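Long-range contacts in 3,4-dihydroxybenzoate decarboxylase (Enterobacter cloacae, PDB 5NY5), which probably catalyses the reversible, prenylated-flavin-dependent decarboxylation of 3,4-dihydroxybenzoate to catechol, as a metal-binding member of the UbiD family: residues Arg70-His76 with His314-Thr319; Gly20-Asp26 with Pro56-Ser62. All coordinates share one frame; numbering follows the deposited sequence.

Contact 1: Arg70-His76 with His314-Thr319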
loop_
_atom_site.group_PDB
_atom_site.type_symbol
_atom_site.label_atom_id
_atom_site.label_comp_id
_atom_site.label_asym_id
_atom_site.label_seq_id
_atom_site.Cartn_x
_atom_site.Cartn_y
_atom_site.Cartn_z
ATOM N N ARG A 70 -57.273 12.822 3.184
ATOM C CA ARG A 70 -56.213 13.802 2.994
ATOM C C ARG A 70 -54.907 13.190 3.477
ATOM O O ARG A 70 -54.836 12.681 4.599
ATOM C CB ARG A 70 -56.522 15.112 3.730
ATOM C CG ARG A 70 -57.030 14.945 5.151
ATOM C CD ARG A 70 -57.258 16.294 5.812
ATOM N NE ARG A 70 -57.723 16.153 7.187
ATOM C CZ ARG A 70 -57.920 17.171 8.020
ATOM N NH1 ARG A 70 -57.690 18.412 7.620
ATOM N NH2 ARG A 70 -58.343 16.943 9.254
ATOM N N ILE A 71 -53.886 13.233 2.625
ATOM C CA ILE A 71 -52.633 12.519 2.843
ATOM C C ILE A 71 -51.532 13.519 3.164
ATOM O O ILE A 71 -51.408 14.560 2.508
ATOM C CB ILE A 71 -52.266 11.662 1.619
ATOM C CG1 ILE A 71 -53.376 10.645 1.354
ATOM C CG2 ILE A 71 -50.934 10.963 1.831
ATOM C CD1 ILE A 71 -53.111 9.729 0.191
ATOM N N LEU A 72 -50.724 13.188 4.166
ATOM C CA LEU A 72 -49.708 14.081 4.702
ATOM C C LEU A 72 -48.326 13.466 4.527
ATOM O O LEU A 72 -48.106 12.312 4.904
ATOM C CB LEU A 72 -49.978 14.349 6.176
ATOM C CG LEU A 72 -49.048 15.329 6.863
ATOM C CD1 LEU A 72 -49.133 16.671 6.167
ATOM C CD2 LEU A 72 -49.458 15.430 8.313
ATOM N N VAL A 73 -47.395 14.239 3.967
ATOM C CA VAL A 73 -46.027 13.785 3.752
ATOM C C VAL A 73 -45.062 14.912 4.087
ATOM O O VAL A 73 -45.391 16.096 3.975
ATOM C CB VAL A 73 -45.782 13.305 2.303
ATOM C CG1 VAL A 73 -46.615 12.080 1.986
ATOM C CG2 VAL A 73 -46.070 14.422 1.320
ATOM N N GLY A 74 -43.854 14.529 4.495
ATOM C CA GLY A 74 -42.764 15.464 4.673
ATOM C C GLY A 74 -42.668 16.124 6.027
ATOM O O GLY A 74 -41.924 17.103 6.164
HETATM N N MSE A 75 -43.376 15.622 7.031
HETATM C CA MSE A 75 -43.434 16.285 8.328
HETATM C C MSE A 75 -42.056 16.381 8.976
HETATM O O MSE A 75 -41.705 17.412 9.541
HETATM C CB MSE A 75 -44.414 15.554 9.249
HETATM C CG MSE A 75 -44.878 16.346 10.470
HETATM SE SE MSE A 75 -45.786 18.042 10.083
HETATM C CE MSE A 75 -46.763 17.534 8.517
ATOM N N HIS A 76 -41.271 15.312 8.879
ATOM C CA HIS A 76 -39.923 15.291 9.429
ATOM C C HIS A 76 -38.851 15.487 8.365
ATOM O O HIS A 76 -37.671 15.256 8.645
ATOM C CB HIS A 76 -39.668 13.978 10.175
ATOM C CG HIS A 76 -40.841 13.486 10.961
ATOM N ND1 HIS A 76 -41.721 12.546 10.470
ATOM C CD2 HIS A 76 -41.278 13.797 12.203
ATOM C CE1 HIS A 76 -42.650 12.300 11.376
ATOM N NE2 HIS A 76 -42.405 13.047 12.436
ATOM N N HIS A 314 -62.321 12.933 9.970
ATOM C CA HIS A 314 -61.496 13.473 8.891
ATOM C C HIS A 314 -60.018 13.160 9.142
ATOM O O HIS A 314 -59.157 14.042 9.180
ATOM C CB HIS A 314 -61.734 14.977 8.725
ATOM C CG HIS A 314 -61.389 15.494 7.365
ATOM N ND1 HIS A 314 -61.111 16.821 7.123
ATOM C CD2 HIS A 314 -61.286 14.864 6.172
ATOM C CE1 HIS A 314 -60.845 16.987 5.840
ATOM N NE2 HIS A 314 -60.946 15.815 5.241
ATOM N N ALA A 315 -59.741 11.870 9.308
ATOM C CA ALA A 315 -58.425 11.424 9.742
ATOM C C ALA A 315 -57.363 11.737 8.697
ATOM O O ALA A 315 -57.546 11.477 7.505
ATOM C CB ALA A 315 -58.444 9.928 10.035
ATOM N N ILE A 316 -56.249 12.292 9.156
ATOM C CA ILE A 316 -55.111 12.571 8.292
ATOM C C ILE A 316 -54.273 11.309 8.161
ATOM O O ILE A 316 -53.930 10.672 9.164
ATOM C CB ILE A 316 -54.277 13.732 8.854
ATOM C CG1 ILE A 316 -55.120 15.006 8.936
ATOM C CG2 ILE A 316 -53.040 13.955 8.011
ATOM C CD1 ILE A 316 -54.459 16.117 9.714
ATOM N N LEU A 317 -53.946 10.937 6.928
ATOM C CA LEU A 317 -53.042 9.820 6.671
ATOM C C LEU A 317 -51.630 10.371 6.511
ATOM O O LEU A 317 -51.341 11.084 5.546
ATOM C CB LEU A 317 -53.476 9.042 5.432
ATOM C CG LEU A 317 -52.623 7.819 5.090
ATOM C CD1 LEU A 317 -52.472 6.924 6.303
ATOM C CD2 LEU A 317 -53.230 7.045 3.934
ATOM N N GLN A 318 -50.754 10.052 7.459
ATOM C CA GLN A 318 -49.373 10.517 7.445
ATOM C C GLN A 318 -48.447 9.403 6.976
ATOM O O GLN A 318 -48.553 8.263 7.439
ATOM C CB GLN A 318 -48.939 11.004 8.829
ATOM C CG GLN A 318 -47.495 11.462 8.895
ATOM C CD GLN A 318 -47.106 11.984 10.262
ATOM O OE1 GLN A 318 -47.805 11.760 11.246
ATOM N NE2 GLN A 318 -45.986 12.689 10.327
ATOM N N THR A 319 -47.545 9.738 6.060
ATOM C CA THR A 319 -46.512 8.825 5.594
ATOM C C THR A 319 -45.319 9.664 5.146
ATOM O O THR A 319 -45.255 10.868 5.412
ATOM C CB THR A 319 -47.049 7.912 4.483
ATOM O OG1 THR A 319 -46.067 6.922 4.156
ATOM C CG2 THR A 319 -47.387 8.718 3.240
HETATM O O HOH W 1 -44.563 12.568 7.124
#
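Strands 70-73 and 316-319 pair in parallel at one margin of a mixed sheet to which the N-terminal domain supplies strand 70-73, and Arg70 and His314 close the pairing at its start. The Arg70 guanidinium lies flat on the His314 ring, centres 3.8 Å apart and planes at 10°, while Ile316 packs on its opposite face. In the guanidinium plane, Arg70 NE and NH2 both bond His314 O, at 3.2 Å and 3.0 Å; two bonds to one oxygen, with a group on each face, should restrict rotation. Arginine suits this partly exposed end: flat for stacking yet rich in donors. Leu317 N bonds Arg70 O (3.0 Å), Leu72 N bonds Leu317 O, and Thr319 N bonds Leu72 O (2.9 Å). Beta-branched Ile316 sets CG2 against Leu72 CB (3.6 Å), both touching Leu8 of helix 8-16. Fully extended, with chi2 178°, Gln318 carries NE2 across to Met75 CB (3.4 Å) and towards the His76 ring, whose ND1 is held by Glu326. A water probably joins Met75 N to Thr319 O where the strands part. Such a parallel edge pair, from segments 238 residues apart, joins the N-terminal domain to the flavin-binding domain.

Contact 2: Gly20-Asp26 with Pro56-Ser62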
loop_
_atom_site.group_PDB
_atom_site.type_symbol
_atom_site.label_atom_id
_atom_site.label_comp_id
_atom_site.label_asym_id
_atom_site.label_seq_id
_atom_site.Cartn_x
_atom_site.Cartn_y
_atom_site.Cartn_z
ATOM N N GLY A 20 -43.441 28.676 5.158
ATOM C CA GLY A 20 -42.415 27.924 4.467
ATOM C C GLY A 20 -42.316 26.476 4.884
ATOM O O GLY A 20 -41.645 25.697 4.195
ATOM N N HIS A 21 -42.962 26.084 5.980
ATOM C CA HIS A 21 -42.858 24.730 6.495
ATOM C C HIS A 21 -44.098 23.882 6.263
ATOM O O HIS A 21 -44.060 22.682 6.546
ATOM C CB HIS A 21 -42.544 24.758 7.998
ATOM C CG HIS A 21 -41.115 25.070 8.306
ATOM N ND1 HIS A 21 -40.111 24.131 8.204
ATOM C CD2 HIS A 21 -40.516 26.215 8.709
ATOM C CE1 HIS A 21 -38.958 24.683 8.533
ATOM N NE2 HIS A 21 -39.176 25.948 8.843
ATOM N N TYR A 22 -45.183 24.455 5.753
ATOM C CA TYR A 22 -46.409 23.696 5.547
ATOM C C TYR A 22 -47.227 24.342 4.443
ATOM O O TYR A 22 -47.411 25.562 4.436
ATOM C CB TYR A 22 -47.234 23.615 6.835
ATOM C CG TYR A 22 -48.543 22.875 6.681
ATOM C CD1 TYR A 22 -48.601 21.494 6.800
ATOM C CD2 TYR A 22 -49.724 23.558 6.421
ATOM C CE1 TYR A 22 -49.794 20.814 6.660
ATOM C CE2 TYR A 22 -50.920 22.888 6.281
ATOM C CZ TYR A 22 -50.950 21.517 6.401
ATOM O OH TYR A 22 -52.144 20.848 6.263
ATOM N N ILE A 23 -47.715 23.517 3.515
ATOM C CA ILE A 23 -48.623 23.952 2.463
ATOM C C ILE A 23 -49.713 22.903 2.306
ATOM O O ILE A 23 -49.588 21.767 2.764
ATOM C CB ILE A 23 -47.917 24.173 1.105
ATOM C CG1 ILE A 23 -47.423 22.842 0.539
ATOM C CG2 ILE A 23 -46.776 25.169 1.235
ATOM C CD1 ILE A 23 -46.931 22.937 -0.885
ATOM N N GLU A 24 -50.795 23.304 1.648
ATOM C CA GLU A 24 -51.857 22.394 1.253
ATOM C C GLU A 24 -52.132 22.581 -0.230
ATOM O O GLU A 24 -51.776 23.600 -0.824
ATOM C CB GLU A 24 -53.146 22.627 2.049
ATOM C CG GLU A 24 -53.030 22.374 3.535
ATOM C CD GLU A 24 -54.350 22.565 4.258
ATOM O OE1 GLU A 24 -55.338 22.949 3.598
ATOM O OE2 GLU A 24 -54.401 22.330 5.484
ATOM N N THR A 25 -52.775 21.582 -0.824
ATOM C CA THR A 25 -53.210 21.676 -2.208
ATOM C C THR A 25 -54.562 21.000 -2.356
ATOM O O THR A 25 -54.812 19.952 -1.756
ATOM C CB THR A 25 -52.202 21.041 -3.174
ATOM O OG1 THR A 25 -52.740 21.057 -4.502
ATOM C CG2 THR A 25 -51.897 19.608 -2.774
ATOM N N ASP A 26 -55.436 21.619 -3.142
ATOM C CA ASP A 26 -56.714 21.025 -3.497
ATOM C C ASP A 26 -56.697 20.418 -4.888
ATOM O O ASP A 26 -57.724 19.902 -5.339
ATOM C CB ASP A 26 -57.830 22.065 -3.392
ATOM C CG ASP A 26 -57.887 22.718 -2.028
ATOM O OD1 ASP A 26 -58.236 22.023 -1.051
ATOM O OD2 ASP A 26 -57.588 23.926 -1.932
ATOM N N PRO A 56 -41.457 22.531 2.417
ATOM C CA PRO A 56 -42.565 22.421 3.362
ATOM C C PRO A 56 -43.072 20.995 3.446
ATOM O O PRO A 56 -42.964 20.209 2.503
ATOM C CB PRO A 56 -43.626 23.347 2.758
ATOM C CG PRO A 56 -43.389 23.229 1.297
ATOM C CD PRO A 56 -41.893 23.088 1.125
ATOM N N ALA A 57 -43.617 20.660 4.607
ATOM C CA ALA A 57 -44.467 19.487 4.676
ATOM C C ALA A 57 -45.730 19.757 3.871
ATOM O O ALA A 57 -46.148 20.905 3.706
ATOM C CB ALA A 57 -44.802 19.149 6.125
HETATM N N MSE A 58 -46.330 18.698 3.349
HETATM C CA MSE A 58 -47.399 18.891 2.384
HETATM C C MSE A 58 -48.641 18.065 2.672
HETATM O O MSE A 58 -48.561 16.873 2.950
HETATM C CB MSE A 58 -46.889 18.577 0.982
HETATM C CG MSE A 58 -47.784 19.070 -0.129
HETATM SE SE MSE A 58 -46.819 19.126 -1.814
HETATM C CE MSE A 58 -48.239 19.820 -2.952
HETATM N N MSE A 59 -49.792 18.724 2.595
HETATM C CA MSE A 59 -51.078 18.068 2.758
HETATM C C MSE A 59 -51.821 18.026 1.432
HETATM O O MSE A 59 -52.083 19.060 0.824
HETATM C CB MSE A 59 -51.925 18.791 3.806
HETATM C CG MSE A 59 -53.294 18.176 4.024
HETATM SE SE MSE A 59 -53.235 16.597 5.160
HETATM C CE MSE A 59 -52.766 17.481 6.829
ATOM N N PHE A 60 -52.158 16.825 0.982
ATOM C CA PHE A 60 -52.920 16.635 -0.248
ATOM C C PHE A 60 -54.373 16.400 0.148
ATOM O O PHE A 60 -54.742 15.302 0.570
ATOM C CB PHE A 60 -52.354 15.477 -1.062
ATOM C CG PHE A 60 -50.988 15.747 -1.628
ATOM C CD1 PHE A 60 -50.836 16.133 -2.950
ATOM C CD2 PHE A 60 -49.856 15.625 -0.837
ATOM C CE1 PHE A 60 -49.582 16.383 -3.475
ATOM C CE2 PHE A 60 -48.597 15.875 -1.357
ATOM C CZ PHE A 60 -48.461 16.252 -2.679
ATOM N N ASN A 61 -55.197 17.443 0.013
ATOM C CA ASN A 61 -56.590 17.386 0.442
ATOM C C ASN A 61 -57.497 16.693 -0.565
ATOM O O ASN A 61 -58.591 16.258 -0.192
ATOM C CB ASN A 61 -57.118 18.798 0.708
ATOM C CG ASN A 61 -56.587 19.387 1.998
ATOM O OD1 ASN A 61 -56.400 18.678 2.986
ATOM N ND2 ASN A 61 -56.345 20.692 1.998
ATOM N N SER A 62 -57.078 16.585 -1.821
ATOM C CA SER A 62 -57.884 15.979 -2.875
ATOM C C SER A 62 -57.172 14.729 -3.373
ATOM O O SER A 62 -56.182 14.822 -4.107
ATOM C CB SER A 62 -58.125 16.967 -4.014
ATOM O OG SER A 62 -58.829 16.354 -5.077
#
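Tyr22, Glu24 and Met59 share one face of two parallel strands, 22-25 and 57-60, and Asn61, just beyond it, reaches in to Glu24. Tyr22 has CG anti to its backbone N (chi1 178°), which lays the ring along the strands and brings OH to within 3.2 Å of Met59 CB. The same hydroxyl donates to Glu24 OE2, on the anti lone pair of that oxygen and at the edge of the tyrosine ring. Glu24 and Met59 run side by side, pointing the same way, with Glu24 CG 3.8 Å from Met59 CB. Beyond them the carboxylate and the Asn61 amide stand perpendicular, at 90°: Asn61 ND2 has Glu24 OE1 in its amide plane, 2.9 Å away, but meets that oxygen from above the carboxylate plane. One carboxylate thus takes a bond at each oxygen, which should limit its swing; glutamate has the length for both at this exposed edge.

The face of Ile23, Met58, Thr25 and Phe60 is mainly apolar. Ile23 crosses Met58 at a slant, Ile23 CG1 to Met58 CG 3.8 Å, and its CG2 lies against Pro56 CG. The straight, flexible selenomethionine chain of Met58 extends far enough for CE to meet the Thr25 methyl, CG2 (3.7 Å), which also packs on Phe60 CD1 (3.6 Å); Thr25 OG1 is used by His27 N. Helix 34-42 packs on Met58 and Phe60, whereas Trp486 and Ala487 of a second subunit reach Ile23, Thr25 and Met58. Between the faces runs a backbone ladder from His21 O to Asn61 N, including Ile23 N to Ala57 O at 3.1 Å. Adjacent parallel strands joined through a helix, here helix 34-42, are the hallmark of the beta-alpha-beta unit.

How the contacts relate
Contacts 1 and 2 are the two parallel pairings of one four-stranded mixed sheet, joined where strand 57-60 runs antiparallel to strand 70-73; Phe60 N and Met58 N probably bond Ile71 O and Val73 O. Contact 1 is mostly buried and nearer the flavin site, the side chain of His76 being about 7 Å from that of Ile169, whereas contact 2 is partly buried and away from the annotated sites. Both have a backbone ladder, but contact 1 adds a stacked arginine-histidine pair at its start, whereas in contact 2 a phenol and an amide flank a carboxylate along the strands. Contact 1 ties distant parts of the chain; contact 2 closes a local unit and meets another subunit.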